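Local coordinates for lysozyme (Asticcacaulis excentricus, PDB 6H9D), which probably acts on peptidoglycan as the phage-lysozyme-like muramidase domain of SpmX, a protein linked to stalk synthesis and cell morphogenesis, at residues Val11-Ala24 with Gly45-Arg58. Residues are numbered along the deposited sequence; the frame is centred on the assembly and turned at random.
Sequences VELIKSFEGLRQQA and GARVTAEDADALLR
Anti first torsions in Lys15 and Asp54 (chi1 -176° in the aspartate), with the lysine chain bending only at chi3, swing ammonium and carboxylate together across the gap between two helices of this phage-type lysozyme fold. The short axes of 11-16 and 50-58 cross at 103°, 11.1 Å apart at their closest, a spacing that suits a long lysine. Lys15 NZ reaches the anti lone pair of Asp54 OD2 at 2.8 Å, and Arg58 NE meets Asp54 OD1 on its syn side, somewhat out of the carboxylate plane, in a bent bond. Two cations therefore share one carboxylate, which probably keeps it ionised although Glu12 OE2 lies 4.1 Å from Asp54 OD2. The two carboxylate planes are nearly parallel, and one water donates to Glu12 OE2 and Asp54 OD2 and accepts from Arg58 NH2. Beside this network Val11 lays CG2 over the face of the Arg58 guanidinium, 3.8 Å from Arg58 CZ, and turns CG1 to Leu57. Branched Leu57 also meets Ile14 CG2, whose other neighbours include Val85 and Phe89 of helix 78-91. Farther along, Leu20 CD1 packs 3.5 Å from Ala53 CB, where a small methyl admits the leucine close to the helix. Beyond it the two backbones form a single beta bridge at Gln23 and Arg47: Val48 N donates to Gln22 O, and Ala24 N to Ala46 O. Thr49 and Asp52 close a capping box at the start of helix 50-71. At the outer end the Gln23 amide stands 64° from the Arg47 guanidinium plane, and Arg47 NE donates to Gln23 OE1 at 3.2 Å.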
ATOM      1  N   VAL A  11       2.228   2.012   9.081  1.00 31.58           N
ATOM      2  CA  VAL A  11       0.902   1.436   9.222  1.00 32.87           C
ATOM      3  C   VAL A  11      -0.147   2.549   9.280  1.00 25.75           C
ATOM      4  O   VAL A  11      -1.163   2.468   8.617  1.00 27.23           O
ATOM      5  CB  VAL A  11       0.815   0.491  10.437  1.00 35.01           C
ATOM      6  CG1 VAL A  11      -0.617   0.053  10.672  1.00 37.80           C
ATOM      7  CG2 VAL A  11       1.741  -0.711  10.251  1.00 32.26           C
ATOM      8  N   GLU A  12       0.115   3.608  10.053  1.00 34.74           N
ATOM      9  CA  GLU A  12      -0.870   4.701  10.206  1.00 37.82           C
ATOM     10  C   GLU A  12      -1.091   5.407   8.856  1.00 33.20           C
ATOM     11  O   GLU A  12      -2.209   5.766   8.511  1.00 34.66           O
ATOM     12  CB  GLU A  12      -0.425   5.728  11.254  1.00 41.65           C
ATOM     13  CG  GLU A  12      -0.342   5.192  12.672  1.00 49.18           C
ATOM     14  CD  GLU A  12      -1.515   4.350  13.149  1.00 60.84           C
ATOM     15  OE1 GLU A  12      -2.674   4.785  12.949  1.00 46.38           O
ATOM     16  OE2 GLU A  12      -1.255   3.267  13.722  1.00 62.99           O
ATOM     17  N   LEU A  13      -0.023   5.607   8.083  1.00 39.01           N
ATOM     18  CA  LEU A  13      -0.156   6.195   6.754  1.00 32.96           C
ATOM     19  C   LEU A  13      -1.130   5.358   5.903  1.00 33.49           C
ATOM     20  O   LEU A  13      -2.070   5.855   5.294  1.00 29.98           O
ATOM     21  CB  LEU A  13       1.222   6.269   6.088  1.00 35.74           C
ATOM     22  CG  LEU A  13       1.176   6.775   4.645  1.00 39.75           C
ATOM     23  CD1 LEU A  13       0.762   8.234   4.627  1.00 43.35           C
ATOM     24  CD2 LEU A  13       2.497   6.594   3.920  1.00 39.51           C
ATOM     25  N   ILE A  14      -0.906   4.047   5.888  1.00 32.97           N
ATOM     26  CA  ILE A  14      -1.686   3.145   5.067  1.00 31.20           C
ATOM     27  C   ILE A  14      -3.150   3.177   5.510  1.00 27.68           C
ATOM     28  O   ILE A  14      -4.064   3.269   4.682  1.00 28.82           O
ATOM     29  CB  ILE A  14      -1.061   1.738   5.101  1.00 30.16           C
ATOM     30  CG1 ILE A  14       0.249   1.760   4.306  1.00 30.03           C
ATOM     31  CG2 ILE A  14      -2.032   0.681   4.603  1.00 32.05           C
ATOM     32  CD1 ILE A  14       1.029   0.472   4.335  1.00 33.38           C
ATOM     33  N   LYS A  15      -3.356   3.157   6.825  1.00 28.73           N
ATOM     34  CA  LYS A  15      -4.689   3.165   7.396  1.00 33.96           C
ATOM     35  C   LYS A  15      -5.418   4.471   7.028  1.00 36.43           C
ATOM     36  O   LYS A  15      -6.634   4.496   6.942  1.00 32.28           O
ATOM     37  CB  LYS A  15      -4.532   2.994   8.904  1.00 36.06           C
ATOM     38  CG  LYS A  15      -5.791   2.746   9.701  1.00 44.77           C
ATOM     39  CD  LYS A  15      -5.502   2.750  11.194  1.00 41.91           C
ATOM     40  CE  LYS A  15      -4.514   1.672  11.571  1.00 31.94           C
ATOM     41  NZ  LYS A  15      -4.309   1.602  13.034  1.00 35.46           N
ATOM     42  N   SER A  16      -4.668   5.556   6.849  1.00 35.16           N
ATOM     43  CA  SER A  16      -5.236   6.880   6.639  1.00 39.21           C
ATOM     44  C   SER A  16      -5.958   6.934   5.296  1.00 44.78           C
ATOM     45  O   SER A  16      -6.818   7.766   5.109  1.00 41.45           O
ATOM     46  CB  SER A  16      -4.176   7.962   6.744  1.00 38.82           C
ATOM     47  OG  SER A  16      -3.302   7.918   5.627  1.00 37.76           O
ATOM     48  N   PHE A  17      -5.628   6.017   4.378  1.00 40.79           N
ATOM     49  CA  PHE A  17      -6.253   5.972   3.076  1.00 39.71           C
ATOM     50  C   PHE A  17      -7.457   5.025   3.077  1.00 39.57           C
ATOM     51  O   PHE A  17      -8.125   4.872   2.059  1.00 41.90           O
ATOM     52  CB  PHE A  17      -5.243   5.561   1.989  1.00 32.45           C
ATOM     53  CG  PHE A  17      -3.992   6.396   1.960  1.00 34.37           C
ATOM     54  CD1 PHE A  17      -4.074   7.764   1.788  1.00 39.62           C
ATOM     55  CD2 PHE A  17      -2.734   5.824   2.108  1.00 39.20           C
ATOM     56  CE1 PHE A  17      -2.928   8.542   1.806  1.00 35.51           C
ATOM     57  CE2 PHE A  17      -1.590   6.602   2.079  1.00 43.61           C
ATOM     58  CZ  PHE A  17      -1.695   7.967   1.934  1.00 38.32           C
ATOM     59  N   GLU A  18      -7.661   4.351   4.200  1.00 39.65           N
ATOM     60  CA  GLU A  18      -8.713   3.323   4.337  1.00 38.51           C
ATOM     61  C   GLU A  18      -9.801   3.787   5.301  1.00 42.87           C
ATOM     62  O   GLU A  18      -9.519   4.579   6.180  1.00 40.17           O
ATOM     63  CB  GLU A  18      -8.106   2.053   4.925  1.00 42.90           C
ATOM     64  CG  GLU A  18      -6.918   1.526   4.157  1.00 47.46           C
ATOM     65  CD  GLU A  18      -7.349   0.776   2.921  1.00 45.23           C
ATOM     66  OE1 GLU A  18      -8.490   0.354   2.888  1.00 42.86           O
ATOM     67  OE2 GLU A  18      -6.555   0.660   1.998  1.00 43.18           O
ATOM     68  N   GLY A  19     -11.009   3.281   5.093  1.00 43.03           N
ATOM     69  CA  GLY A  19     -12.144   3.558   5.980  1.00 42.51           C
ATOM     70  C   GLY A  19     -12.391   2.350   6.849  1.00 38.43           C
ATOM     71  O   GLY A  19     -12.469   1.274   6.300  1.00 42.28           O
ATOM     72  N   LEU A  20     -12.510   2.540   8.157  1.00 42.00           N
ATOM     73  CA  LEU A  20     -12.739   1.398   9.071  1.00 41.49           C
ATOM     74  C   LEU A  20     -14.171   0.867   8.955  1.00 45.16           C
ATOM     75  O   LEU A  20     -15.092   1.641   9.119  1.00 43.08           O
ATOM     76  CB  LEU A  20     -12.443   1.829  10.507  1.00 40.62           C
ATOM     77  CG  LEU A  20     -12.936   0.853  11.567  1.00 43.09           C
ATOM     78  CD1 LEU A  20     -12.203  -0.460  11.465  1.00 44.77           C
ATOM     79  CD2 LEU A  20     -12.805   1.425  12.961  1.00 48.11           C
ATOM     80  N   ARG A  21     -14.318  -0.427   8.684  1.00 30.00           N
ATOM     81  CA  ARG A  21     -15.636  -1.088   8.662  1.00 30.00           C
ATOM     82  C   ARG A  21     -15.665  -2.000   9.885  1.00 30.00           C
ATOM     83  O   ARG A  21     -14.972  -3.003   9.881  1.00 30.00           O
ATOM     84  CB  ARG A  21     -15.859  -1.875   7.369  1.00 30.00           C
ATOM     85  CG  ARG A  21     -15.851  -1.018   6.114  1.00 30.00           C
ATOM     86  CD  ARG A  21     -16.979  -0.002   6.046  1.00 30.00           C
ATOM     87  NE  ARG A  21     -18.292  -0.639   6.056  1.00 30.00           N
ATOM     88  CZ  ARG A  21     -18.879  -1.153   4.985  1.00 30.00           C
ATOM     89  NH1 ARG A  21     -18.268  -1.112   3.808  1.00 30.00           N
ATOM     90  NH2 ARG A  21     -20.077  -1.714   5.087  1.00 30.00           N
ATOM     91  N   GLN A  22     -16.428  -1.626  10.905  1.00 36.38           N
ATOM     92  CA  GLN A  22     -16.477  -2.389  12.170  1.00 45.05           C
ATOM     93  C   GLN A  22     -17.305  -3.655  12.010  1.00 37.69           C
ATOM     94  O   GLN A  22     -17.149  -4.515  12.824  1.00 39.13           O
ATOM     95  CB  GLN A  22     -17.080  -1.548  13.290  1.00 49.31           C
ATOM     96  CG  GLN A  22     -16.064  -0.684  14.017  1.00 56.94           C
ATOM     97  CD  GLN A  22     -16.709   0.608  14.442  1.00 69.71           C
ATOM     98  OE1 GLN A  22     -17.921   0.699  14.578  1.00 72.35           O
ATOM     99  NE2 GLN A  22     -15.900   1.630  14.644  1.00 62.07           N
ATOM    100  N   GLN A  23     -18.126  -3.737  10.972  1.00 44.23           N
ATOM    101  CA  GLN A  23     -19.005  -4.913  10.800  1.00 45.73           C
ATOM    102  C   GLN A  23     -18.758  -5.559   9.442  1.00 39.67           C
ATOM    103  O   GLN A  23     -18.662  -4.849   8.473  1.00 39.72           O
ATOM    104  CB  GLN A  23     -20.467  -4.493  10.926  1.00 50.20           C
ATOM    105  CG  GLN A  23     -21.436  -5.614  10.609  1.00 57.30           C
ATOM    106  CD  GLN A  23     -21.752  -6.424  11.838  1.00 72.32           C
ATOM    107  OE1 GLN A  23     -22.218  -5.896  12.840  1.00 81.73           O
ATOM    108  NE2 GLN A  23     -21.479  -7.714  11.776  1.00 60.88           N
ATOM    109  N   ALA A  24     -18.689  -6.883   9.420  1.00 37.09           N
ATOM    110  CA  ALA A  24     -18.456  -7.654   8.187  1.00 37.95           C
ATOM    111  C   ALA A  24     -19.577  -7.377   7.193  1.00 46.62           C
ATOM    112  O   ALA A  24     -20.731  -7.525   7.568  1.00 43.16           O
ATOM    113  CB  ALA A  24     -18.400  -9.115   8.517  1.00 41.98           C
ATOM    114  N   GLY A  45     -21.015 -11.866  10.050  1.00 42.05           N
ATOM    115  CA  GLY A  45     -21.418 -11.487  11.434  1.00 43.30           C
ATOM    116  C   GLY A  45     -20.256 -11.044  12.313  1.00 41.54           C
ATOM    117  O   GLY A  45     -20.449 -10.723  13.481  1.00 36.80           O
ATOM    118  N   ALA A  46     -19.046 -11.048  11.761  1.00 38.58           N
ATOM    119  CA  ALA A  46     -17.845 -10.654  12.527  1.00 35.10           C
ATOM    120  C   ALA A  46     -17.864  -9.155  12.821  1.00 33.38           C
ATOM    121  O   ALA A  46     -18.411  -8.408  12.046  1.00 36.08           O
ATOM    122  CB  ALA A  46     -16.600 -11.045  11.783  1.00 36.08           C
ATOM    123  N   ARG A  47     -17.289  -8.768  13.950  1.00 41.59           N
ATOM    124  CA  ARG A  47     -17.204  -7.346  14.350  1.00 50.04           C
ATOM    125  C   ARG A  47     -15.762  -7.073  14.789  1.00 44.80           C
ATOM    126  O   ARG A  47     -15.150  -7.980  15.341  1.00 40.67           O
ATOM    127  CB  ARG A  47     -18.194  -7.041  15.479  1.00 53.80           C
ATOM    128  CG  ARG A  47     -19.668  -7.195  15.127  1.00 65.74           C
ATOM    129  CD  ARG A  47     -20.602  -6.855  16.289  1.00 74.16           C
ATOM    130  NE  ARG A  47     -21.827  -6.121  15.973  1.00 79.70           N
ATOM    131  CZ  ARG A  47     -22.580  -5.462  16.854  1.00 79.56           C
ATOM    132  NH1 ARG A  47     -22.154  -5.266  18.089  1.00 72.22           N
ATOM    133  NH2 ARG A  47     -23.758  -4.989  16.500  1.00 78.10           N
ATOM    134  N   VAL A  48     -15.253  -5.869  14.538  1.00 36.25           N
ATOM    135  CA  VAL A  48     -13.865  -5.548  14.962  1.00 37.96           C
ATOM    136  C   VAL A  48     -13.795  -4.174  15.616  1.00 40.68           C
ATOM    137  O   VAL A  48     -14.536  -3.294  15.236  1.00 37.66           O
ATOM    138  CB  VAL A  48     -12.881  -5.549  13.781  1.00 37.31           C
ATOM    139  CG1 VAL A  48     -12.641  -6.922  13.201  1.00 39.54           C
ATOM    140  CG2 VAL A  48     -13.302  -4.575  12.711  1.00 35.53           C
ATOM    141  N   THR A  49     -12.884  -4.045  16.570  1.00 41.04           N
ATOM    142  CA  THR A  49     -12.536  -2.721  17.132  1.00 42.25           C
ATOM    143  C   THR A  49     -11.428  -2.129  16.251  1.00 43.89           C
ATOM    144  O   THR A  49     -10.875  -2.848  15.405  1.00 36.80           O
ATOM    145  CB  THR A  49     -11.966  -2.849  18.544  1.00 39.83           C
ATOM    146  OG1 THR A  49     -10.795  -3.646  18.476  1.00 39.82           O
ATOM    147  CG2 THR A  49     -12.928  -3.495  19.509  1.00 41.01           C
ATOM    148  N   ALA A  50     -11.106  -0.858  16.456  1.00 40.51           N
ATOM    149  CA  ALA A  50     -10.007  -0.244  15.693  1.00 42.53           C
ATOM    150  C   ALA A  50      -8.738  -1.067  15.939  1.00 39.32           C
ATOM    151  O   ALA A  50      -8.010  -1.274  15.019  1.00 38.74           O
ATOM    152  CB  ALA A  50      -9.844   1.185  16.118  1.00 47.22           C
ATOM    153  N   GLU A  51      -8.540  -1.544  17.163  1.00 42.58           N
ATOM    154  CA  GLU A  51      -7.372  -2.399  17.560  1.00 43.94           C
ATOM    155  C   GLU A  51      -7.355  -3.702  16.732  1.00 38.75           C
ATOM    156  O   GLU A  51      -6.317  -4.129  16.213  1.00 34.67           O
ATOM    157  CB  GLU A  51      -7.435  -2.714  19.067  1.00 48.42           C
ATOM    158  CG  GLU A  51      -6.088  -2.834  19.779  1.00 63.29           C
ATOM    159  CD  GLU A  51      -6.075  -3.663  21.071  1.00 71.63           C
ATOM    160  OE1 GLU A  51      -7.116  -3.730  21.753  1.00 57.91           O
ATOM    161  OE2 GLU A  51      -5.031  -4.300  21.380  1.00 72.58           O
ATOM    162  N   ASP A  52      -8.509  -4.361  16.628  1.00 37.16           N
ATOM    163  CA  ASP A  52      -8.623  -5.612  15.869  1.00 33.21           C
ATOM    164  C   ASP A  52      -8.318  -5.348  14.375  1.00 34.65           C
ATOM    165  O   ASP A  52      -7.652  -6.134  13.711  1.00 29.71           O
ATOM    166  CB  ASP A  52     -10.024  -6.212  15.999  1.00 35.87           C
ATOM    167  CG  ASP A  52     -10.455  -6.697  17.378  1.00 44.51           C
ATOM    168  OD1 ASP A  52      -9.604  -6.848  18.247  1.00 45.33           O
ATOM    169  OD2 ASP A  52     -11.668  -6.884  17.569  1.00 43.16           O
ATOM    170  N   ALA A  53      -8.833  -4.230  13.840  1.00 34.29           N
ATOM    171  CA  ALA A  53      -8.664  -3.875  12.427  1.00 32.47           C
ATOM    172  C   ALA A  53      -7.178  -3.601  12.139  1.00 31.37           C
ATOM    173  O   ALA A  53      -6.688  -3.955  11.079  1.00 34.52           O
ATOM    174  CB  ALA A  53      -9.525  -2.689  12.085  1.00 34.80           C
ATOM    175  N   ASP A  54      -6.473  -3.001  13.110  1.00 34.72           N
ATOM    176  CA  ASP A  54      -5.013  -2.759  13.006  1.00 31.39           C
ATOM    177  C   ASP A  54      -4.284  -4.093  12.841  1.00 32.37           C
ATOM    178  O   ASP A  54      -3.433  -4.227  11.986  1.00 28.79           O
ATOM    179  CB  ASP A  54      -4.472  -1.991  14.214  1.00 33.91           C
ATOM    180  CG  ASP A  54      -2.997  -1.650  14.087  1.00 36.57           C
ATOM    181  OD1 ASP A  54      -2.176  -2.479  14.461  1.00 37.83           O
ATOM    182  OD2 ASP A  54      -2.689  -0.553  13.591  1.00 36.94           O
ATOM    183  N   ALA A  55      -4.654  -5.078  13.673  1.00 31.39           N
ATOM    184  CA  ALA A  55      -4.029  -6.382  13.630  1.00 32.57           C
ATOM    185  C   ALA A  55      -4.241  -7.016  12.255  1.00 26.81           C
ATOM    186  O   ALA A  55      -3.299  -7.498  11.670  1.00 28.12           O
ATOM    187  CB  ALA A  55      -4.554  -7.256  14.740  1.00 36.81           C
ATOM    188  N   LEU A  56      -5.472  -6.977  11.741  1.00 26.45           N
ATOM    189  CA  LEU A  56      -5.800  -7.586  10.466  1.00 26.36           C
ATOM    190  C   LEU A  56      -5.073  -6.885   9.312  1.00 29.36           C
ATOM    191  O   LEU A  56      -4.643  -7.534   8.360  1.00 32.79           O
ATOM    192  CB  LEU A  56      -7.319  -7.558  10.262  1.00 28.19           C
ATOM    193  CG  LEU A  56      -8.121  -8.372  11.284  1.00 30.98           C
ATOM    194  CD1 LEU A  56      -9.598  -8.083  11.148  1.00 39.25           C
ATOM    195  CD2 LEU A  56      -7.857  -9.861  11.125  1.00 30.89           C
ATOM    196  N   LEU A  57      -4.955  -5.560   9.377  1.00 28.35           N
ATOM    197  CA  LEU A  57      -4.244  -4.813   8.346  1.00 29.93           C
ATOM    198  C   LEU A  57      -2.776  -5.275   8.348  1.00 29.15           C
ATOM    199  O   LEU A  57      -2.210  -5.509   7.285  1.00 26.55           O
ATOM    200  CB  LEU A  57      -4.402  -3.298   8.575  1.00 27.56           C
ATOM    201  CG  LEU A  57      -3.520  -2.389   7.708  1.00 29.63           C
ATOM    202  CD1 LEU A  57      -3.793  -2.604   6.222  1.00 33.99           C
ATOM    203  CD2 LEU A  57      -3.716  -0.932   8.080  1.00 33.11           C
ATOM    204  N   ARG A  58      -2.183  -5.483   9.532  1.00 32.70           N
ATOM    205  CA  ARG A  58      -0.782  -5.919   9.598  1.00 31.65           C
ATOM    206  C   ARG A  58      -0.653  -7.320   8.991  1.00 32.57           C
ATOM    207  O   ARG A  58       0.356  -7.619   8.380  1.00 30.35           O
ATOM    208  CB  ARG A  58      -0.246  -5.839  11.033  1.00 29.45           C
ATOM    209  CG  ARG A  58      -0.083  -4.409  11.538  1.00 32.06           C
ATOM    210  CD  ARG A  58       0.053  -4.305  13.050  1.00 32.11           C
ATOM    211  NE  ARG A  58       0.343  -2.938  13.482  1.00 35.31           N
ATOM    212  CZ  ARG A  58       1.578  -2.444  13.583  1.00 36.54           C
ATOM    213  NH1 ARG A  58       2.605  -3.194  13.239  1.00 27.98           N
ATOM    214  NH2 ARG A  58       1.774  -1.213  14.018  1.00 28.94           N
TER
HETATM  215  O   HOH W   1      -0.345   0.427  14.605  1.00 40.90           O
HETATM  216  O   HOH W   2      -7.204   0.871  13.656  1.00 42.03           O
HETATM  217  O   HOH W   3     -21.765  -9.184   9.312  1.00 45.19           O